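Local coordinates for putative NADPH:quinone reductase (Bacillus thuringiensis, PDB 3GMS), which is of unproven function but probably reduces quinones with electrons from NADPH, at residues L85-G97 against F109-A122. Residues are numbered along the deposited sequence; the frame is centred on the assembly and turned at random. Where two conformers were deposited one is given.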
loop_
_atom_site.group_PDB
_atom_site.type_symbol
_atom_site.label_atom_id
_atom_site.label_comp_id
_atom_site.label_asym_id
_atom_site.label_seq_id
_atom_site.Cartn_x
_atom_site.Cartn_y
_atom_site.Cartn_z
ATOM N N LEU A 85 -8.882 25.107 -7.596
ATOM C CA LEU A 85 -8.818 23.673 -7.401
ATOM C C LEU A 85 -10.056 22.983 -7.940
ATOM O O LEU A 85 -9.994 21.819 -8.303
ATOM C CB LEU A 85 -8.659 23.366 -5.914
ATOM C CG LEU A 85 -7.839 22.149 -5.489
ATOM C CD1 LEU A 85 -6.415 22.138 -6.045
ATOM C CD2 LEU A 85 -7.797 22.078 -3.958
ATOM N N ILE A 86 -11.189 23.684 -7.985
ATOM C CA ILE A 86 -12.411 23.058 -8.473
ATOM C C ILE A 86 -12.228 22.567 -9.911
ATOM O O ILE A 86 -11.698 23.282 -10.751
ATOM C CB ILE A 86 -13.651 23.981 -8.330
ATOM C CG1 ILE A 86 -13.956 24.175 -6.842
ATOM C CG2 ILE A 86 -14.844 23.376 -9.042
ATOM C CD1 ILE A 86 -14.812 25.359 -6.539
ATOM N N GLY A 87 -12.642 21.330 -10.183
ATOM C CA GLY A 87 -12.456 20.769 -11.508
ATOM C C GLY A 87 -11.207 19.926 -11.679
ATOM O O GLY A 87 -11.112 19.181 -12.652
ATOM N N LYS A 88 -10.252 20.034 -10.748
ATOM C CA LYS A 88 -8.959 19.321 -10.845
ATOM C C LYS A 88 -9.121 17.853 -10.421
ATOM O O LYS A 88 -9.906 17.575 -9.548
ATOM C CB LYS A 88 -7.899 19.975 -9.951
ATOM C CG LYS A 88 -7.394 21.373 -10.396
ATOM C CD LYS A 88 -6.408 21.304 -11.559
ATOM C CE LYS A 88 -5.806 22.691 -11.851
ATOM N NZ LYS A 88 -6.881 23.693 -12.089
ATOM N N ARG A 89 -8.376 16.937 -11.054
ATOM C CA ARG A 89 -8.298 15.532 -10.619
ATOM C C ARG A 89 -7.232 15.416 -9.525
ATOM O O ARG A 89 -6.106 15.873 -9.697
ATOM C CB ARG A 89 -7.924 14.590 -11.790
ATOM C CG ARG A 89 -8.998 13.522 -12.083
ATOM C CD ARG A 89 -8.625 12.425 -13.125
ATOM N NE ARG A 89 -7.496 12.849 -13.910
ATOM C CZ ARG A 89 -6.474 12.067 -14.212
ATOM N NH1 ARG A 89 -5.453 12.580 -14.859
ATOM N NH2 ARG A 89 -6.460 10.791 -13.835
ATOM N N VAL A 90 -7.605 14.777 -8.419
ATOM C CA VAL A 90 -6.795 14.745 -7.208
ATOM C C VAL A 90 -6.946 13.415 -6.472
ATOM O O VAL A 90 -7.965 12.732 -6.635
ATOM C CB VAL A 90 -7.212 15.869 -6.190
ATOM C CG1 VAL A 90 -7.136 17.268 -6.855
ATOM C CG2 VAL A 90 -8.555 15.639 -5.583
ATOM N N LEU A 91 -5.956 13.093 -5.640
ATOM C CA LEU A 91 -6.168 12.047 -4.615
ATOM C C LEU A 91 -6.575 12.717 -3.299
ATOM O O LEU A 91 -5.774 13.469 -2.725
ATOM C CB LEU A 91 -4.894 11.214 -4.391
ATOM C CG LEU A 91 -4.126 10.783 -5.641
ATOM C CD1 LEU A 91 -2.836 10.023 -5.214
ATOM C CD2 LEU A 91 -4.983 9.957 -6.634
ATOM N N PRO A 92 -7.805 12.478 -2.835
ATOM C CA PRO A 92 -8.159 13.142 -1.557
ATOM C C PRO A 92 -7.797 12.276 -0.323
ATOM O O PRO A 92 -8.636 11.518 0.187
ATOM C CB PRO A 92 -9.647 13.327 -1.698
ATOM C CG PRO A 92 -10.125 12.149 -2.538
ATOM C CD PRO A 92 -8.979 11.808 -3.466
ATOM N N LEU A 93 -6.552 12.356 0.115
ATOM C CA LEU A 93 -6.013 11.361 1.064
ATOM C C LEU A 93 -6.050 11.900 2.487
ATOM O O LEU A 93 -6.233 13.097 2.680
ATOM C CB LEU A 93 -4.600 10.949 0.641
ATOM C CG LEU A 93 -4.431 10.509 -0.816
ATOM C CD1 LEU A 93 -2.970 10.199 -1.177
ATOM C CD2 LEU A 93 -5.314 9.259 -1.110
ATOM N N ARG A 94 -5.920 11.002 3.465
ATOM C CA ARG A 94 -5.804 11.343 4.906
ATOM C C ARG A 94 -6.993 12.128 5.414
ATOM O O ARG A 94 -6.847 13.024 6.280
ATOM C CB ARG A 94 -4.485 12.107 5.166
ATOM C CG ARG A 94 -3.263 11.336 4.728
ATOM C CD ARG A 94 -1.921 12.078 4.878
ATOM N NE ARG A 94 -1.675 12.558 6.248
ATOM C CZ ARG A 94 -0.565 13.204 6.593
ATOM N NH1 ARG A 94 0.404 13.373 5.691
ATOM N NH2 ARG A 94 -0.423 13.670 7.832
ATOM N N GLY A 95 -8.163 11.815 4.875
ATOM C CA GLY A 95 -9.420 12.427 5.307
ATOM C C GLY A 95 -10.411 11.304 5.493
ATOM O O GLY A 95 -10.127 10.299 6.182
ATOM N N GLU A 96 -11.577 11.460 4.884
ATOM C CA GLU A 96 -12.621 10.456 5.001
ATOM C C GLU A 96 -12.322 9.185 4.230
ATOM O O GLU A 96 -11.519 9.178 3.303
ATOM C CB GLU A 96 -13.961 11.006 4.513
ATOM C CG GLU A 96 -14.437 12.166 5.367
ATOM C CD GLU A 96 -15.699 12.774 4.823
ATOM O OE1 GLU A 96 -15.849 12.856 3.586
ATOM O OE2 GLU A 96 -16.538 13.173 5.660
ATOM N N GLY A 97 -13.039 8.115 4.597
ATOM C CA GLY A 97 -12.979 6.873 3.827
ATOM C C GLY A 97 -13.322 7.075 2.384
ATOM O O GLY A 97 -14.214 7.855 2.034
ATOM N N PHE A 109 -3.615 17.775 2.177
ATOM C CA PHE A 109 -3.326 16.388 1.810
ATOM C C PHE A 109 -3.953 16.003 0.484
ATOM O O PHE A 109 -4.032 14.821 0.145
ATOM C CB PHE A 109 -3.834 15.446 2.909
ATOM C CG PHE A 109 -3.329 15.817 4.273
ATOM C CD1 PHE A 109 -1.965 16.072 4.472
ATOM C CD2 PHE A 109 -4.216 15.943 5.342
ATOM C CE1 PHE A 109 -1.474 16.450 5.747
ATOM C CE2 PHE A 109 -3.728 16.325 6.610
ATOM C CZ PHE A 109 -2.361 16.569 6.794
ATOM N N VAL A 110 -4.451 16.998 -0.245
ATOM C CA VAL A 110 -4.946 16.782 -1.593
ATOM C C VAL A 110 -3.767 16.679 -2.578
ATOM O O VAL A 110 -2.957 17.598 -2.701
ATOM C CB VAL A 110 -5.931 17.924 -1.985
ATOM C CG1 VAL A 110 -6.264 17.835 -3.425
ATOM C CG2 VAL A 110 -7.220 17.845 -1.138
ATOM N N VAL A 111 -3.643 15.555 -3.271
ATOM C CA VAL A 111 -2.557 15.364 -4.231
ATOM C C VAL A 111 -3.022 15.584 -5.669
ATOM O O VAL A 111 -3.798 14.786 -6.204
ATOM C CB VAL A 111 -1.955 13.909 -4.127
ATOM C CG1 VAL A 111 -0.822 13.725 -5.095
ATOM C CG2 VAL A 111 -1.521 13.582 -2.668
ATOM N N PRO A 112 -2.523 16.650 -6.329
ATOM C CA PRO A 112 -2.881 16.906 -7.729
ATOM C C PRO A 112 -2.364 15.808 -8.632
ATOM O O PRO A 112 -1.243 15.369 -8.451
ATOM C CB PRO A 112 -2.115 18.212 -8.049
ATOM C CG PRO A 112 -1.905 18.870 -6.714
ATOM C CD PRO A 112 -1.619 17.692 -5.782
ATOM N N ILE A 113 -3.177 15.379 -9.605
ATOM C CA ILE A 113 -2.770 14.365 -10.574
ATOM C C ILE A 113 -2.732 14.993 -11.989
ATOM O O ILE A 113 -3.685 15.640 -12.386
ATOM C CB ILE A 113 -3.748 13.182 -10.582
ATOM C CG1 ILE A 113 -3.709 12.503 -9.200
ATOM C CG2 ILE A 113 -3.373 12.196 -11.698
ATOM C CD1 ILE A 113 -2.397 11.733 -8.876
ATOM N N PRO A 114 -1.626 14.819 -12.712
ATOM C CA PRO A 114 -1.499 15.430 -14.061
ATOM C C PRO A 114 -2.316 14.669 -15.101
ATOM O O PRO A 114 -2.632 13.498 -14.900
ATOM C CB PRO A 114 0.006 15.317 -14.346
ATOM C CG PRO A 114 0.442 14.116 -13.609
ATOM C CD PRO A 114 -0.411 14.072 -12.337
ATOM N N ASP A 115 -2.669 15.337 -16.202
ATOM C CA ASP A 115 -3.489 14.737 -17.256
ATOM C C ASP A 115 -2.860 13.470 -17.867
ATOM O O ASP A 115 -3.569 12.581 -18.356
ATOM C CB ASP A 115 -3.760 15.770 -18.360
ATOM C CG ASP A 115 -4.590 16.945 -17.871
ATOM O OD1 ASP A 115 -5.170 16.890 -16.767
ATOM O OD2 ASP A 115 -4.655 17.949 -18.607
ATOM N N SER A 116 -1.540 13.418 -17.806
ATOM C CA SER A 116 -0.719 12.291 -18.260
ATOM C C SER A 116 -1.040 10.940 -17.613
ATOM O O SER A 116 -0.753 9.889 -18.183
ATOM C CB SER A 116 0.742 12.619 -17.955
ATOM O OG SER A 116 1.611 11.904 -18.799
ATOM N N ILE A 117 -1.593 10.970 -16.404
ATOM C CA ILE A 117 -1.785 9.739 -15.617
ATOM C C ILE A 117 -3.250 9.303 -15.592
ATOM O O ILE A 117 -4.113 10.081 -15.213
ATOM C CB ILE A 117 -1.215 9.928 -14.194
ATOM C CG1 ILE A 117 0.309 10.171 -14.301
ATOM C CG2 ILE A 117 -1.651 8.767 -13.262
ATOM C CD1 ILE A 117 1.064 10.114 -13.019
ATOM N N ASP A 118 -3.532 8.093 -16.043
ATOM C CA ASP A 118 -4.938 7.629 -16.111
ATOM C C ASP A 118 -5.495 7.384 -14.691
ATOM O O ASP A 118 -4.721 7.278 -13.726
ATOM C CB ASP A 118 -5.067 6.354 -16.955
ATOM C CG ASP A 118 -4.463 5.140 -16.261
ATOM O OD1 ASP A 118 -5.170 4.481 -15.448
ATOM O OD2 ASP A 118 -3.302 4.821 -16.526
ATOM N N ASP A 119 -6.824 7.341 -14.565
ATOM C CA ASP A 119 -7.491 7.179 -13.251
ATOM C C ASP A 119 -7.054 5.899 -12.511
ATOM O O ASP A 119 -6.934 5.893 -11.286
ATOM C CB ASP A 119 -9.014 7.058 -13.406
ATOM C CG ASP A 119 -9.659 8.293 -13.999
ATOM O OD1 ASP A 119 -9.105 9.412 -13.911
ATOM O OD2 ASP A 119 -10.740 8.131 -14.571
ATOM N N PHE A 120 -6.850 4.802 -13.233
ATOM C CA PHE A 120 -6.555 3.537 -12.548
ATOM C C PHE A 120 -5.126 3.458 -12.014
ATOM O O PHE A 120 -4.855 2.934 -10.925
ATOM C CB PHE A 120 -6.911 2.349 -13.441
ATOM C CG PHE A 120 -8.374 2.237 -13.675
ATOM C CD1 PHE A 120 -9.167 1.428 -12.846
ATOM C CD2 PHE A 120 -8.978 2.981 -14.715
ATOM C CE1 PHE A 120 -10.567 1.337 -13.055
ATOM C CE2 PHE A 120 -10.363 2.884 -14.947
ATOM C CZ PHE A 120 -11.167 2.053 -14.110
ATOM N N THR A 121 -4.218 4.094 -12.743
ATOM C CA THR A 121 -2.861 4.274 -12.251
ATOM C C THR A 121 -2.889 5.220 -11.056
ATOM O O THR A 121 -2.293 4.932 -10.014
ATOM C CB THR A 121 -1.969 4.800 -13.409
ATOM O OG1 THR A 121 -1.957 3.808 -14.432
ATOM C CG2 THR A 121 -0.533 5.043 -12.905
ATOM N N ALA A 122 -3.566 6.377 -11.195
ATOM C CA ALA A 122 -3.645 7.327 -10.101
ATOM C C ALA A 122 -4.247 6.727 -8.826
ATOM O O ALA A 122 -3.794 6.996 -7.700
ATOM C CB ALA A 122 -4.481 8.571 -10.541
HETATM O O HOH W 1 -5.428 15.482 -14.501
HETATM O O HOH W 2 -4.915 17.892 -11.319
#
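The guanidinium of R89 meets the carbonyl of I117 and the carboxylate of D119, joining the start of strand 89-92 to the turn 114-117 and the start of helix 119-122. From the backbone the R89 side chain, which rests on I73 of strand 71-77, runs out extended through CB and CG; R89 CD then passes 3.2 Å from D119 OD1. R89 NE lies 3.8 Å from that same D119 OD1, and a bend at chi3 (-17°) swings the guanidinium round to I117. NH1 and NH2 both donate to I117 O, end-on and within 7° of the guanidinium plane, with R89 NH2 to I117 O at 2.8 Å. R89 NH2 also bonds D119 OD1 at 3.0 Å, a salt bridge made on the anti side of the carboxylate and tilted from the guanidinium plane; the other oxygen, OD2, is held by Y332. CG2 of I113 lies over one face of the group, and a water joins NH1 to I113 O and D115 OD1. Strands 89-92 and 110-112 pair antiparallel: L91 and V111 exchange two backbone bonds, and I113 N donates to R89 O. Side chains of V90 and V110 meet on one face of the sheet, V90 CB to V110 CG1 at 3.5 Å. On the other, the branched end of L91 packs across I113, L91 CG to I113 CD1 at 3.8 Å, and L91 CD2 lies near the CB and carbonyl O of A122. At the far end the guanidinium of R94 lies flat on the ring of F109, planes 17° apart, a cation-pi stack; W280 makes a second cation-pi contact with R94. Both strands belong to the sheet of the GroES-like domain, where 89-92 also pairs with 71-77. One arginine thus ties the chain leaving strand 110-112 to its neighbouring strand, and R89 on OD1 with the Y332 hydroxyl on OD2 probably favours the ionised carboxylate of D119.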